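Local coordinates for protein putative adhesin (Bacteroides fragilis NCTC 9343, PDB 3PET) that is a putative lipoprotein adhesin with a right-handed beta-helix fold, probably serving in cell adhesion, although its function is not established, at residues Q45-I56 with K73-T84; N184-A192 with Y201-L210. One frame throughout, in Å; residues are numbered along the deposited sequence. Where two conformers were deposited one is given.

Contact 1 and contact 2 lie on opposite sides of the chain's centre, with their own centres about 44 Å apart and their nearest atoms about 28 Å apart. They do not touch. Contact 1 comes first along the chain and is complete before contact 2 begins. It pairs strand 43-47 with strand 82-87 in antiparallel fashion and adds the short helix 50-53. Contact 2 stacks strands 181-185 and 188-193 on strands 199-202 and 207-212 in parallel. Between them run the successive parallel strands of the right-handed beta-helix. The two contacts therefore sample an irregular N-terminal end and the regular C-terminal coils of one elongated body.

Contact 1 of 2, residues Q45-I56 with K73-T84; sequences QIYGPDNIVALI and KKVRNFKKMKIT
Four backbone hydrogen bonds join Q45 and Y47 to T84 and K82. Y47 N donates to K82 O and T84 N to Q45 O, each at 2.8 Å and nearly straight. A water donates to K82 O and also bonds T84 OG1. Between these two hydrogen-bonded pairs sits the non-hydrogen-bonded pair I46-I83. Their side chains lie side by side on the buried face. Y47 CG is anti to the backbone N (chi1 176°), which brings the ring edge to K80 O, 3.3 Å from Y47 CD2. The pairing is antiparallel, unlike the parallel stacking along the right-handed beta-helix, and strand 82-87 joins the two by also pairing in parallel with strand 31-36. At G48 the chain turns a corner and leads through P49 into helix 50-53. The selenomethionine M81 packs against P49, I52 and V53. The bend at chi2 (-57°) carries M81 SE to 3.5 Å from I52 CG2, and the further bend at chi3 places CE. M81 CE meets I56 CD1 tip to tip at 3.5 Å, a tight fit, and I46 CG2 at 3.6 Å. Further out, V75 CG1 touches I52 CD1 and lies over one F78 ring face, while V75 CG2 meets L55 CD1 tip to tip at 3.5 Å.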
loop_
_atom_site.group_PDB
_atom_site.type_symbol
_atom_site.label_atom_id
_atom_site.label_comp_id
_atom_site.label_asym_id
_atom_site.label_seq_id
_atom_site.Cartn_x
_atom_site.Cartn_y
_atom_site.Cartn_z
ATOM N N GLN A 45 -4.932 24.977 14.720
ATOM C CA GLN A 45 -6.155 25.492 14.115
ATOM C C GLN A 45 -6.757 24.452 13.235
ATOM O O GLN A 45 -6.042 23.774 12.483
ATOM C CB GLN A 45 -5.938 26.784 13.316
ATOM C CG GLN A 45 -5.285 27.883 14.129
ATOM C CD GLN A 45 -5.273 29.210 13.446
ATOM O OE1 GLN A 45 -5.246 29.325 12.209
ATOM N NE2 GLN A 45 -5.259 30.250 14.260
ATOM N N ILE A 46 -8.079 24.318 13.321
ATOM C CA ILE A 46 -8.814 23.376 12.479
ATOM C C ILE A 46 -9.886 24.167 11.740
ATOM O O ILE A 46 -10.706 24.851 12.356
ATOM C CB ILE A 46 -9.358 22.136 13.231
ATOM C CG1 ILE A 46 -8.173 21.367 13.926
ATOM C CG2 ILE A 46 -10.095 21.197 12.234
ATOM C CD1 ILE A 46 -8.529 20.244 14.900
ATOM N N TYR A 47 -9.828 24.097 10.410
ATOM C CA TYR A 47 -10.746 24.771 9.502
ATOM C C TYR A 47 -11.684 23.773 8.848
ATOM O O TYR A 47 -11.252 22.713 8.405
ATOM C CB TYR A 47 -9.962 25.534 8.425
ATOM C CG TYR A 47 -10.839 26.187 7.376
ATOM C CD1 TYR A 47 -11.400 27.449 7.591
ATOM C CD2 TYR A 47 -11.147 25.528 6.188
ATOM C CE1 TYR A 47 -12.243 28.042 6.647
ATOM C CE2 TYR A 47 -11.989 26.117 5.232
ATOM C CZ TYR A 47 -12.522 27.382 5.464
ATOM O OH TYR A 47 -13.345 28.011 4.546
ATOM N N GLY A 48 -12.947 24.141 8.717
ATOM C CA GLY A 48 -13.912 23.308 8.017
ATOM C C GLY A 48 -15.307 23.615 8.479
ATOM O O GLY A 48 -15.499 24.555 9.264
ATOM N N PRO A 49 -16.304 22.819 8.025
ATOM C CA PRO A 49 -17.684 23.021 8.504
ATOM C C PRO A 49 -17.711 22.837 10.020
ATOM O O PRO A 49 -17.052 21.921 10.521
ATOM C CB PRO A 49 -18.479 21.929 7.768
ATOM C CG PRO A 49 -17.615 21.501 6.650
ATOM C CD PRO A 49 -16.213 21.665 7.107
ATOM N N ASP A 50 -18.420 23.713 10.752
ATOM C CA ASP A 50 -18.392 23.699 12.220
ATOM C C ASP A 50 -18.811 22.372 12.854
ATOM O O ASP A 50 -18.216 22.011 13.862
ATOM C CB ASP A 50 -19.196 24.865 12.846
ATOM C CG ASP A 50 -20.658 24.995 12.464
ATOM O OD1 ASP A 50 -21.136 24.176 11.654
ATOM O OD2 ASP A 50 -21.323 25.929 12.973
ATOM N N ASN A 51 -19.777 21.640 12.275
ATOM C CA ASN A 51 -20.226 20.365 12.855
ATOM C C ASN A 51 -19.253 19.202 12.541
ATOM O O ASN A 51 -19.354 18.132 13.155
ATOM C CB ASN A 51 -21.655 20.024 12.388
ATOM C CG ASN A 51 -21.817 19.896 10.896
ATOM O OD1 ASN A 51 -20.997 20.379 10.100
ATOM N ND2 ASN A 51 -22.903 19.264 10.485
ATOM N N ILE A 52 -18.322 19.412 11.591
ATOM C CA ILE A 52 -17.311 18.410 11.238
ATOM C C ILE A 52 -16.060 18.686 12.102
ATOM O O ILE A 52 -15.487 17.759 12.678
ATOM C CB ILE A 52 -17.022 18.385 9.712
ATOM C CG1 ILE A 52 -18.330 18.272 8.861
ATOM C CG2 ILE A 52 -15.996 17.317 9.346
ATOM C CD1 ILE A 52 -19.331 17.105 9.221
ATOM N N VAL A 53 -15.712 19.977 12.267
ATOM C CA VAL A 53 -14.599 20.412 13.133
ATOM C C VAL A 53 -14.852 19.902 14.558
ATOM O O VAL A 53 -13.926 19.416 15.211
ATOM C CB VAL A 53 -14.434 21.958 13.090
ATOM C CG1 VAL A 53 -13.487 22.458 14.184
ATOM C CG2 VAL A 53 -13.959 22.421 11.712
ATOM N N ALA A 54 -16.125 19.963 15.002
ATOM C CA ALA A 54 -16.567 19.546 16.334
ATOM C C ALA A 54 -16.323 18.055 16.603
ATOM O O ALA A 54 -16.286 17.667 17.770
ATOM C CB ALA A 54 -18.046 19.877 16.529
ATOM N N LEU A 55 -16.125 17.229 15.544
ATOM C CA LEU A 55 -15.887 15.783 15.679
ATOM C C LEU A 55 -14.432 15.451 16.082
ATOM O O LEU A 55 -14.143 14.311 16.432
ATOM C CB LEU A 55 -16.219 15.040 14.373
ATOM C CG LEU A 55 -17.653 15.131 13.834
ATOM C CD1 LEU A 55 -17.768 14.355 12.551
ATOM C CD2 LEU A 55 -18.683 14.601 14.836
ATOM N N ILE A 56 -13.531 16.424 16.023
ATOM C CA ILE A 56 -12.119 16.174 16.326
ATOM C C ILE A 56 -11.817 16.392 17.811
ATOM O O ILE A 56 -12.047 17.474 18.348
ATOM C CB ILE A 56 -11.187 17.014 15.417
ATOM C CG1 ILE A 56 -11.480 16.691 13.901
ATOM C CG2 ILE A 56 -9.683 16.759 15.802
ATOM C CD1 ILE A 56 -10.710 17.468 12.898
ATOM N N LYS A 73 -18.867 7.623 14.073
ATOM C CA LYS A 73 -19.698 8.692 13.499
ATOM C C LYS A 73 -19.673 8.724 11.973
ATOM O O LYS A 73 -18.618 8.896 11.362
ATOM C CB LYS A 73 -19.351 10.079 14.065
ATOM C CG LYS A 73 -19.912 10.322 15.470
ATOM C CD LYS A 73 -21.352 10.816 15.480
ATOM C CE LYS A 73 -22.070 10.414 16.742
ATOM N NZ LYS A 73 -22.802 9.130 16.573
ATOM N N LYS A 74 -20.862 8.561 11.362
ATOM C CA LYS A 74 -20.976 8.605 9.908
ATOM C C LYS A 74 -21.068 10.054 9.468
ATOM O O LYS A 74 -21.815 10.844 10.043
ATOM C CB LYS A 74 -22.167 7.795 9.374
ATOM C CG LYS A 74 -22.002 6.280 9.433
ATOM C CD LYS A 74 -23.299 5.611 9.031
ATOM C CE LYS A 74 -23.502 4.268 9.682
ATOM N NZ LYS A 74 -24.789 3.654 9.259
ATOM N N VAL A 75 -20.273 10.399 8.470
ATOM C CA VAL A 75 -20.215 11.742 7.884
ATOM C C VAL A 75 -20.438 11.590 6.377
ATOM O O VAL A 75 -19.788 10.745 5.750
ATOM C CB VAL A 75 -18.872 12.451 8.221
ATOM C CG1 VAL A 75 -18.788 13.810 7.566
ATOM C CG2 VAL A 75 -18.679 12.584 9.721
ATOM N N ARG A 76 -21.369 12.381 5.805
ATOM C CA ARG A 76 -21.666 12.363 4.369
ATOM C C ARG A 76 -20.357 12.652 3.552
ATOM O O ARG A 76 -20.015 11.854 2.677
ATOM C CB ARG A 76 -22.807 13.337 4.044
ATOM N N ASN A 77 -19.539 13.659 3.976
ATOM C CA ASN A 77 -18.227 13.975 3.365
ATOM C C ASN A 77 -17.354 14.842 4.301
ATOM O O ASN A 77 -17.898 15.593 5.113
ATOM C CB ASN A 77 -18.389 14.682 2.007
ATOM C CG ASN A 77 -18.898 16.102 2.124
ATOM O OD1 ASN A 77 -18.168 17.020 2.519
ATOM N ND2 ASN A 77 -20.170 16.309 1.811
ATOM N N PHE A 78 -16.013 14.806 4.116
ATOM C CA PHE A 78 -15.055 15.577 4.913
ATOM C C PHE A 78 -14.364 16.663 4.071
ATOM O O PHE A 78 -13.183 16.980 4.294
ATOM C CB PHE A 78 -14.002 14.644 5.546
ATOM C CG PHE A 78 -14.519 13.633 6.544
ATOM C CD1 PHE A 78 -14.598 13.943 7.895
ATOM C CD2 PHE A 78 -14.877 12.352 6.140
ATOM C CE1 PHE A 78 -15.047 12.990 8.825
ATOM C CE2 PHE A 78 -15.314 11.399 7.070
ATOM C CZ PHE A 78 -15.386 11.720 8.406
ATOM N N LYS A 79 -15.110 17.242 3.110
ATOM C CA LYS A 79 -14.607 18.305 2.222
ATOM C C LYS A 79 -14.363 19.617 2.987
ATOM O O LYS A 79 -15.198 20.009 3.817
ATOM C CB LYS A 79 -15.591 18.571 1.061
ATOM C CG LYS A 79 -15.626 17.464 0.015
ATOM C CD LYS A 79 -16.233 17.929 -1.307
ATOM C CE LYS A 79 -17.663 17.475 -1.485
ATOM N NZ LYS A 79 -18.619 18.404 -0.834
ATOM N N LYS A 80 -13.240 20.304 2.670
ATOM C CA LYS A 80 -12.820 21.610 3.227
ATOM C C LYS A 80 -12.018 21.492 4.538
ATOM O O LYS A 80 -11.455 22.505 4.966
ATOM C CB LYS A 80 -14.007 22.590 3.417
ATOM C CG LYS A 80 -14.618 23.065 2.093
ATOM C CD LYS A 80 -16.032 23.596 2.273
ATOM C CE LYS A 80 -16.747 23.829 0.958
ATOM N NZ LYS A 80 -16.320 25.089 0.287
HETATM N N MSE A 81 -11.907 20.271 5.134
HETATM C CA MSE A 81 -11.174 20.049 6.399
HETATM C C MSE A 81 -9.674 20.354 6.251
HETATM O O MSE A 81 -9.010 19.756 5.402
HETATM C CB MSE A 81 -11.360 18.607 6.909
HETATM C CG MSE A 81 -12.770 18.314 7.419
HETATM SE SE MSE A 81 -13.366 19.523 8.863
HETATM C CE MSE A 81 -12.066 19.080 10.154
ATOM N N LYS A 82 -9.154 21.307 7.037
ATOM C CA LYS A 82 -7.723 21.643 7.003
ATOM C C LYS A 82 -7.226 21.797 8.433
ATOM O O LYS A 82 -7.806 22.567 9.216
ATOM C CB LYS A 82 -7.435 22.907 6.175
ATOM C CG LYS A 82 -5.955 23.073 5.880
ATOM C CD LYS A 82 -5.530 24.506 5.614
ATOM C CE LYS A 82 -5.804 24.942 4.200
ATOM N NZ LYS A 82 -5.280 26.305 3.918
ATOM N N ILE A 83 -6.184 21.039 8.777
ATOM C CA ILE A 83 -5.585 21.075 10.107
ATOM C C ILE A 83 -4.237 21.789 9.992
ATOM O O ILE A 83 -3.366 21.331 9.269
ATOM C CB ILE A 83 -5.467 19.635 10.703
ATOM C CG1 ILE A 83 -6.869 18.973 10.827
ATOM C CG2 ILE A 83 -4.724 19.657 12.062
ATOM C CD1 ILE A 83 -6.873 17.396 10.887
ATOM N N THR A 84 -4.073 22.913 10.698
ATOM C CA THR A 84 -2.865 23.720 10.668
ATOM C C THR A 84 -2.211 23.609 12.036
ATOM O O THR A 84 -2.820 23.936 13.061
ATOM C CB THR A 84 -3.219 25.148 10.233
ATOM O OG1 THR A 84 -3.643 25.072 8.873
ATOM C CG2 THR A 84 -2.036 26.108 10.320
HETATM O O HOH W 1 -6.556 25.123 9.390
#

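Contact 2 of 2, residues N184-A192 with Y201-L210; sequences NATESIDAA and YKGSPTIKSL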
loop_
_atom_site.group_PDB
_atom_site.type_symbol
_atom_site.label_atom_id
_atom_site.label_comp_id
_atom_site.label_asym_id
_atom_site.label_seq_id
_atom_site.Cartn_x
_atom_site.Cartn_y
_atom_site.Cartn_z
ATOM N N ASN A 184 19.509 9.117 -1.663
ATOM C CA ASN A 184 20.732 9.815 -1.988
ATOM C C ASN A 184 21.733 9.626 -0.848
ATOM O O ASN A 184 21.555 10.163 0.243
ATOM C CB ASN A 184 20.374 11.287 -2.223
ATOM C CG ASN A 184 21.438 12.168 -2.795
ATOM O OD1 ASN A 184 22.633 11.926 -2.671
ATOM N ND2 ASN A 184 21.003 13.245 -3.417
ATOM N N ALA A 185 22.779 8.837 -1.112
ATOM C CA ALA A 185 23.790 8.467 -0.128
ATOM C C ALA A 185 25.156 8.936 -0.571
ATOM O O ALA A 185 25.648 8.488 -1.611
ATOM C CB ALA A 185 23.790 6.951 0.043
ATOM N N THR A 186 25.767 9.852 0.189
ATOM C CA THR A 186 27.079 10.356 -0.232
ATOM C C THR A 186 28.224 9.491 0.296
ATOM O O THR A 186 29.232 9.400 -0.375
ATOM C CB THR A 186 27.287 11.832 0.154
ATOM O OG1 THR A 186 27.535 11.919 1.553
ATOM C CG2 THR A 186 26.111 12.727 -0.240
ATOM N N GLU A 187 28.099 8.890 1.502
ATOM C CA GLU A 187 29.205 8.116 2.073
ATOM C C GLU A 187 28.934 6.596 2.173
ATOM O O GLU A 187 29.849 5.809 1.919
ATOM C CB GLU A 187 29.566 8.646 3.471
ATOM C CG GLU A 187 30.153 10.055 3.459
ATOM C CD GLU A 187 30.476 10.679 4.808
ATOM O OE1 GLU A 187 30.036 10.142 5.852
ATOM O OE2 GLU A 187 31.145 11.738 4.816
ATOM N N SER A 188 27.726 6.192 2.595
ATOM C CA SER A 188 27.429 4.764 2.725
ATOM C C SER A 188 25.966 4.458 2.462
ATOM O O SER A 188 25.091 5.301 2.704
ATOM C CB SER A 188 27.822 4.239 4.104
ATOM O OG SER A 188 27.001 4.768 5.129
ATOM N N ILE A 189 25.703 3.234 1.965
ATOM C CA ILE A 189 24.335 2.795 1.723
ATOM C C ILE A 189 24.204 1.312 2.046
ATOM O O ILE A 189 24.966 0.481 1.556
ATOM C CB ILE A 189 23.726 3.126 0.320
ATOM C CG1 ILE A 189 22.218 2.686 0.281
ATOM C CG2 ILE A 189 24.546 2.499 -0.850
ATOM C CD1 ILE A 189 21.366 3.325 -0.670
ATOM N N ASP A 190 23.240 1.002 2.903
ATOM C CA ASP A 190 22.829 -0.357 3.214
ATOM C C ASP A 190 21.441 -0.468 2.598
ATOM O O ASP A 190 20.533 0.259 3.010
ATOM C CB ASP A 190 22.852 -0.610 4.732
ATOM C CG ASP A 190 22.863 -2.078 5.115
ATOM O OD1 ASP A 190 22.078 -2.856 4.522
ATOM O OD2 ASP A 190 23.628 -2.445 6.029
ATOM N N ALA A 191 21.297 -1.259 1.519
ATOM C CA ALA A 191 20.017 -1.352 0.809
ATOM C C ALA A 191 19.560 -2.794 0.694
ATOM O O ALA A 191 20.372 -3.669 0.352
ATOM C CB ALA A 191 20.131 -0.718 -0.587
ATOM N N ALA A 192 18.260 -3.054 1.009
ATOM C CA ALA A 192 17.712 -4.413 0.941
ATOM C C ALA A 192 16.362 -4.433 0.235
ATOM O O ALA A 192 15.398 -3.880 0.757
ATOM C CB ALA A 192 17.578 -4.995 2.347
ATOM N N TYR A 201 19.565 4.769 -5.833
ATOM C CA TYR A 201 20.281 5.740 -5.013
ATOM C C TYR A 201 21.217 6.607 -5.844
ATOM O O TYR A 201 21.958 6.102 -6.703
ATOM C CB TYR A 201 21.067 5.036 -3.880
ATOM C CG TYR A 201 22.170 4.108 -4.356
ATOM C CD1 TYR A 201 21.904 2.780 -4.668
ATOM C CD2 TYR A 201 23.492 4.544 -4.435
ATOM C CE1 TYR A 201 22.917 1.925 -5.110
ATOM C CE2 TYR A 201 24.514 3.693 -4.854
ATOM C CZ TYR A 201 24.223 2.388 -5.189
ATOM O OH TYR A 201 25.231 1.571 -5.640
ATOM N N LYS A 202 21.202 7.907 -5.560
ATOM C CA LYS A 202 22.130 8.871 -6.120
ATOM C C LYS A 202 23.377 8.851 -5.242
ATOM O O LYS A 202 23.315 8.363 -4.097
ATOM C CB LYS A 202 21.509 10.297 -6.121
ATOM C CG LYS A 202 20.323 10.503 -7.064
ATOM C CD LYS A 202 19.888 11.959 -7.011
ATOM C CE LYS A 202 18.578 12.225 -7.704
ATOM N NZ LYS A 202 18.100 13.620 -7.469
ATOM N N GLY A 203 24.479 9.374 -5.772
ATOM C CA GLY A 203 25.748 9.514 -5.064
ATOM C C GLY A 203 26.790 8.475 -5.410
ATOM O O GLY A 203 26.527 7.549 -6.177
ATOM N N SER A 204 27.986 8.619 -4.827
ATOM C CA SER A 204 29.095 7.675 -5.005
ATOM C C SER A 204 29.566 7.204 -3.624
ATOM O O SER A 204 30.661 7.562 -3.188
ATOM C CB SER A 204 30.233 8.302 -5.811
ATOM O OG SER A 204 29.758 8.712 -7.079
ATOM N N PRO A 205 28.719 6.452 -2.883
ATOM C CA PRO A 205 29.117 6.041 -1.535
ATOM C C PRO A 205 30.339 5.128 -1.540
ATOM O O PRO A 205 30.504 4.275 -2.419
ATOM C CB PRO A 205 27.855 5.332 -0.993
ATOM C CG PRO A 205 27.130 4.868 -2.217
ATOM C CD PRO A 205 27.359 5.954 -3.211
ATOM N N THR A 206 31.211 5.359 -0.565
ATOM C CA THR A 206 32.451 4.615 -0.317
ATOM C C THR A 206 32.135 3.158 0.068
ATOM O O THR A 206 32.834 2.245 -0.366
ATOM C CB THR A 206 33.205 5.345 0.829
ATOM O OG1 THR A 206 33.524 6.662 0.381
ATOM C CG2 THR A 206 34.482 4.625 1.260
ATOM N N ILE A 207 31.110 2.965 0.940
ATOM C CA ILE A 207 30.709 1.654 1.429
ATOM C C ILE A 207 29.299 1.357 1.001
ATOM O O ILE A 207 28.405 2.169 1.208
ATOM C CB ILE A 207 30.827 1.531 2.979
ATOM C CG1 ILE A 207 32.165 2.085 3.526
ATOM C CG2 ILE A 207 30.551 0.069 3.463
ATOM C CD1 ILE A 207 33.419 1.124 3.447
ATOM N N LYS A 208 29.080 0.183 0.440
ATOM C CA LYS A 208 27.724 -0.204 0.115
ATOM C C LYS A 208 27.495 -1.672 0.445
ATOM O O LYS A 208 28.385 -2.500 0.245
ATOM C CB LYS A 208 27.331 0.130 -1.338
ATOM C CG LYS A 208 28.115 -0.511 -2.453
ATOM C CD LYS A 208 27.604 0.024 -3.768
ATOM C CE LYS A 208 28.565 -0.137 -4.903
ATOM N NZ LYS A 208 28.461 1.024 -5.815
ATOM N N SER A 209 26.310 -1.972 0.978
ATOM C CA SER A 209 25.882 -3.332 1.309
ATOM C C SER A 209 24.518 -3.515 0.673
ATOM O O SER A 209 23.574 -2.820 1.042
ATOM C CB SER A 209 25.849 -3.543 2.819
ATOM O OG SER A 209 25.687 -4.930 3.064
ATOM N N LEU A 210 24.456 -4.339 -0.376
ATOM C CA LEU A 210 23.249 -4.517 -1.155
ATOM C C LEU A 210 22.750 -5.967 -1.115
ATOM O O LEU A 210 23.531 -6.915 -1.247
ATOM C CB LEU A 210 23.476 -4.068 -2.610
ATOM C CG LEU A 210 24.252 -2.756 -2.833
ATOM C CD1 LEU A 210 24.601 -2.561 -4.329
ATOM C CD2 LEU A 210 23.529 -1.551 -2.237
HETATM O O HOH W 2 29.019 10.740 -3.130
HETATM O O HOH W 3 24.091 -5.469 5.922
#
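N184 lies beside K202 in a parallel pair. The flat amide of N184 is set against the aliphatic part of the lysine, with N184 CG 3.8 Å from K202 CB. N184 ND2 donates to G164 O in the same chain, and K202 NZ makes a weak bond to the same carbonyl. A185 N then donates to K202 O at 3.1 Å, from a position tilted 33° out of the carbonyl plane. A185 O faces G203 and the P205 ring. The chain turns a corner at T186 and E187. Here a water bridges T186 O and S204 N. E187 O accepts a bond from I207 N at 3.3 Å and a weak, bent one from T206 N. The register has moved by one residue when pairing resumes at S188 with I207. I189 is gripped through both backbone polar atoms: its N donates to I207 O, and its O accepts from S209 N. With CG1 anti to the backbone N (chi1 -175°), its side chain reaches Y201. I189 CD1 lies 3.6 Å from Y201 CB. I189 CG2 sits over the centre of the Y201 ring in a CH-pi contact, 4.2 Å from the centroid, and also meets P205 CG at 3.8 Å. On the other face of the strand, a water bonded to D190 OD2 reaches S209 OG weakly. A191 N donates to S209 O at 2.8 Å, and A191 CB packs on L210 CD2. I218 of strand 218-220 touches A191, Y201 and L210. Two parallel strand pairings separated by a corner, with I189, A191 and L210 on one face and Y201 and P205 packed against I189, are typical of successive coils of a parallel beta-helix, here the right-handed one of this protein, near its C-terminal end.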